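Local coordinates for protein TarM (Staphylococcus aureus subsp. aureus 21178, PDB 4X7R) that belongs to the GT-B-fold glycosyltransferases, with a group 1 family domain, and holds UDP in a pocket, at residues 392-400 against 449-460. The protein carries 1 engineered substitution. Residues are numbered along the deposited sequence; the frame is centred on the assembly and turned at random.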
loop_
_atom_site.group_PDB
_atom_site.type_symbol
_atom_site.label_atom_id
_atom_site.label_comp_id
_atom_site.label_asym_id
_atom_site.label_seq_id
_atom_site.Cartn_x
_atom_site.Cartn_y
_atom_site.Cartn_z
ATOM N N ASP A 392 -20.453 6.666 13.017
ATOM C CA ASP A 392 -21.631 6.968 12.205
ATOM C C ASP A 392 -22.369 5.731 11.687
ATOM O O ASP A 392 -23.495 5.869 11.218
ATOM C CB ASP A 392 -21.253 7.888 11.027
ATOM C CG ASP A 392 -20.785 9.279 11.416
ATOM O OD1 ASP A 392 -21.436 9.903 12.296
ATOM O OD2 ASP A 392 -19.804 9.772 10.799
ATOM N N PHE A 393 -21.746 4.535 11.740
ATOM C CA PHE A 393 -22.385 3.319 11.218
ATOM C C PHE A 393 -23.090 2.503 12.295
ATOM O O PHE A 393 -22.599 2.417 13.418
ATOM C CB PHE A 393 -21.385 2.421 10.458
ATOM C CG PHE A 393 -20.375 3.063 9.528
ATOM C CD1 PHE A 393 -20.746 4.095 8.667
ATOM C CD2 PHE A 393 -19.078 2.565 9.435
ATOM C CE1 PHE A 393 -19.816 4.663 7.786
ATOM C CE2 PHE A 393 -18.151 3.128 8.547
ATOM C CZ PHE A 393 -18.524 4.173 7.729
ATOM N N LYS A 394 -24.242 1.898 11.946
ATOM C CA LYS A 394 -25.014 1.009 12.826
ATOM C C LYS A 394 -24.387 -0.409 12.749
ATOM O O LYS A 394 -24.325 -1.134 13.748
ATOM C CB LYS A 394 -26.493 0.982 12.390
ATOM C CG LYS A 394 -27.398 0.195 13.331
ATOM C CD LYS A 394 -28.843 0.582 13.179
ATOM C CE LYS A 394 -29.671 -0.027 14.279
ATOM N NZ LYS A 394 -31.042 0.538 14.302
ATOM N N LEU A 395 -23.922 -0.776 11.540
ATOM C CA LEU A 395 -23.251 -2.034 11.233
ATOM C C LEU A 395 -22.342 -1.863 10.026
ATOM O O LEU A 395 -22.425 -0.867 9.302
ATOM C CB LEU A 395 -24.239 -3.210 11.044
ATOM C CG LEU A 395 -25.201 -3.121 9.864
ATOM C CD1 LEU A 395 -24.906 -4.185 8.836
ATOM C CD2 LEU A 395 -26.608 -3.242 10.332
ATOM N N VAL A 396 -21.468 -2.840 9.821
ATOM C CA VAL A 396 -20.516 -2.859 8.721
ATOM C C VAL A 396 -20.748 -4.131 7.900
ATOM O O VAL A 396 -21.247 -5.138 8.406
ATOM C CB VAL A 396 -19.061 -2.644 9.241
ATOM C CG1 VAL A 396 -18.004 -3.165 8.279
ATOM C CG2 VAL A 396 -18.816 -1.173 9.573
ATOM N N VAL A 397 -20.454 -4.047 6.614
ATOM C CA VAL A 397 -20.673 -5.141 5.693
ATOM C C VAL A 397 -19.379 -5.518 4.952
ATOM O O VAL A 397 -18.532 -4.647 4.698
ATOM C CB VAL A 397 -21.850 -4.767 4.757
ATOM C CG1 VAL A 397 -21.487 -3.597 3.845
ATOM C CG2 VAL A 397 -22.337 -5.958 3.963
ATOM N N SER A 398 -19.218 -6.825 4.640
ATOM C CA SER A 398 -18.094 -7.332 3.854
ATOM C C SER A 398 -18.587 -8.320 2.813
ATOM O O SER A 398 -19.150 -9.356 3.167
ATOM C CB SER A 398 -17.035 -7.983 4.735
ATOM O OG SER A 398 -16.000 -8.501 3.911
ATOM N N THR A 399 -18.399 -7.976 1.529
ATOM C CA THR A 399 -18.740 -8.827 0.383
ATOM C C THR A 399 -17.445 -9.380 -0.214
ATOM O O THR A 399 -17.482 -10.061 -1.229
ATOM C CB THR A 399 -19.578 -8.062 -0.681
ATOM O OG1 THR A 399 -18.970 -6.794 -0.946
ATOM C CG2 THR A 399 -21.012 -7.877 -0.263
ATOM N N SER A 400 -16.312 -9.101 0.430
ATOM C CA SER A 400 -14.978 -9.530 -0.012
ATOM C C SER A 400 -14.909 -11.040 -0.231
ATOM O O SER A 400 -15.477 -11.804 0.554
ATOM C CB SER A 400 -13.912 -9.084 0.978
ATOM O OG SER A 400 -12.630 -9.320 0.425
ATOM N N MET A 449 -27.710 -12.205 2.873
ATOM C CA MET A 449 -26.958 -11.072 3.405
ATOM C C MET A 449 -27.850 -9.834 3.531
ATOM O O MET A 449 -27.767 -9.127 4.540
ATOM C CB MET A 449 -25.721 -10.766 2.574
ATOM C CG MET A 449 -24.750 -9.911 3.316
ATOM S SD MET A 449 -23.253 -9.566 2.393
ATOM C CE MET A 449 -23.669 -8.140 1.778
ATOM N N ALA A 450 -28.713 -9.586 2.513
ATOM C CA ALA A 450 -29.679 -8.486 2.515
ATOM C C ALA A 450 -30.662 -8.665 3.690
ATOM O O ALA A 450 -30.956 -7.692 4.385
ATOM C CB ALA A 450 -30.434 -8.442 1.194
ATOM N N ASP A 451 -31.092 -9.921 3.949
ATOM C CA ASP A 451 -31.990 -10.289 5.050
ATOM C C ASP A 451 -31.379 -9.988 6.419
ATOM O O ASP A 451 -32.070 -9.448 7.283
ATOM C CB ASP A 451 -32.382 -11.780 4.972
ATOM C CG ASP A 451 -33.446 -12.129 3.940
ATOM O OD1 ASP A 451 -34.163 -11.201 3.478
ATOM O OD2 ASP A 451 -33.587 -13.332 3.617
ATOM N N LYS A 452 -30.087 -10.325 6.611
ATOM C CA LYS A 452 -29.389 -10.110 7.884
ATOM C C LYS A 452 -29.109 -8.646 8.166
ATOM O O LYS A 452 -29.188 -8.231 9.323
ATOM C CB LYS A 452 -28.134 -10.993 8.023
ATOM C CG LYS A 452 -28.444 -12.499 7.980
ATOM C CD LYS A 452 -29.184 -13.045 9.195
ATOM C CE LYS A 452 -29.750 -14.427 8.947
ATOM N NZ LYS A 452 -28.691 -15.463 8.825
ATOM N N ILE A 453 -28.833 -7.854 7.113
ATOM C CA ILE A 453 -28.619 -6.411 7.217
ATOM C C ILE A 453 -29.940 -5.781 7.686
ATOM O O ILE A 453 -29.926 -5.000 8.641
ATOM C CB ILE A 453 -28.089 -5.813 5.881
ATOM C CG1 ILE A 453 -26.593 -6.162 5.687
ATOM C CG2 ILE A 453 -28.321 -4.284 5.799
ATOM C CD1 ILE A 453 -26.116 -6.165 4.237
ATOM N N LEU A 454 -31.077 -6.191 7.060
ATOM C CA LEU A 454 -32.419 -5.707 7.380
ATOM C C LEU A 454 -32.820 -6.003 8.822
ATOM O O LEU A 454 -33.285 -5.094 9.502
ATOM C CB LEU A 454 -33.459 -6.233 6.383
ATOM C CG LEU A 454 -33.468 -5.554 5.020
ATOM C CD1 LEU A 454 -34.067 -6.460 3.970
ATOM C CD2 LEU A 454 -34.189 -4.223 5.068
ATOM N N GLN A 455 -32.594 -7.244 9.306
ATOM C CA GLN A 455 -32.855 -7.640 10.698
ATOM C C GLN A 455 -32.049 -6.720 11.632
ATOM O O GLN A 455 -32.612 -6.116 12.538
ATOM C CB GLN A 455 -32.421 -9.102 10.958
ATOM C CG GLN A 455 -33.290 -10.186 10.326
ATOM C CD GLN A 455 -32.702 -11.574 10.507
ATOM O OE1 GLN A 455 -32.185 -11.939 11.575
ATOM N NE2 GLN A 455 -32.794 -12.395 9.469
ATOM N N LEU A 456 -30.747 -6.574 11.357
ATOM C CA LEU A 456 -29.817 -5.776 12.148
ATOM C C LEU A 456 -30.095 -4.257 12.159
ATOM O O LEU A 456 -30.139 -3.685 13.253
ATOM C CB LEU A 456 -28.365 -6.133 11.783
ATOM C CG LEU A 456 -27.351 -6.410 12.913
ATOM C CD1 LEU A 456 -27.939 -7.208 14.048
ATOM C CD2 LEU A 456 -26.127 -7.143 12.378
ATOM N N VAL A 457 -30.330 -3.615 10.977
ATOM C CA VAL A 457 -30.632 -2.166 10.895
ATOM C C VAL A 457 -31.937 -1.784 11.589
ATOM O O VAL A 457 -32.077 -0.633 12.010
ATOM C CB VAL A 457 -30.591 -1.519 9.477
ATOM C CG1 VAL A 457 -29.183 -1.384 8.940
ATOM C CG2 VAL A 457 -31.520 -2.212 8.483
ATOM N N ASN A 458 -32.904 -2.722 11.652
ATOM C CA ASN A 458 -34.236 -2.516 12.231
ATOM C C ASN A 458 -34.407 -3.057 13.658
ATOM O O ASN A 458 -35.532 -3.146 14.147
ATOM C CB ASN A 458 -35.308 -3.073 11.294
ATOM C CG ASN A 458 -35.489 -2.241 10.055
ATOM O OD1 ASN A 458 -36.079 -1.159 10.083
ATOM N ND2 ASN A 458 -34.979 -2.722 8.940
ATOM N N ASN A 459 -33.297 -3.387 14.334
ATOM C CA ASN A 459 -33.310 -3.892 15.707
ATOM C C ASN A 459 -32.153 -3.247 16.482
ATOM O O ASN A 459 -31.002 -3.687 16.372
ATOM C CB ASN A 459 -33.246 -5.423 15.719
ATOM C CG ASN A 459 -33.633 -6.063 17.020
ATOM O OD1 ASN A 459 -33.291 -5.592 18.106
ATOM N ND2 ASN A 459 -34.300 -7.199 16.933
ATOM N N ASP A 460 -32.466 -2.164 17.222
ATOM C CA ASP A 460 -31.514 -1.365 17.999
ATOM C C ASP A 460 -30.808 -2.159 19.096
ATOM O O ASP A 460 -29.586 -2.062 19.211
ATOM C CB ASP A 460 -32.181 -0.099 18.565
ATOM C CG ASP A 460 -32.830 0.786 17.517
ATOM O OD1 ASP A 460 -32.090 1.462 16.768
ATOM O OD2 ASP A 460 -34.081 0.811 17.452
#
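Leu395 and Val397 of strand 395-398 rest on a helix that lies on one face of the parallel sheet in the Rossmann-like domain of this GT-B glycosyltransferase: residues 449-457 of helix 446-457, whose axis runs antiparallel to the strand (173°), 10.0 Å away at closest approach. Leu395 divides its branches: CD2 presses on Val457 CG1 at 3.5 Å, a tight fit, and also meets CB of Leu456, while CD1 lies on Ile453 CG1. Val397 CG2, set anti to its own N by a chi1 of 67°, touches Ile453 CD1 at 3.8 Å and the methyl CE of Met449, whose chain bends at chi3 so that CE also reaches Thr399 CG2 at 3.4 Å. At the other end, the extended chain of Lys394 carries Lys394 NZ to Val457 O in the last helical turn (2.8 Å), above the carbonyl plane, and into a salt bridge with Asp460 OD1 (2.8 Å), met from above the carboxylate plane. Thr317 O is a third acceptor, so three oxygens grip this ammonium. Around this seam, strand 395-398 pairs with 320-324 on one side and 419-422 on the other, while helix 333-346 adds Leu336 against Val397 and Val339 against Met449.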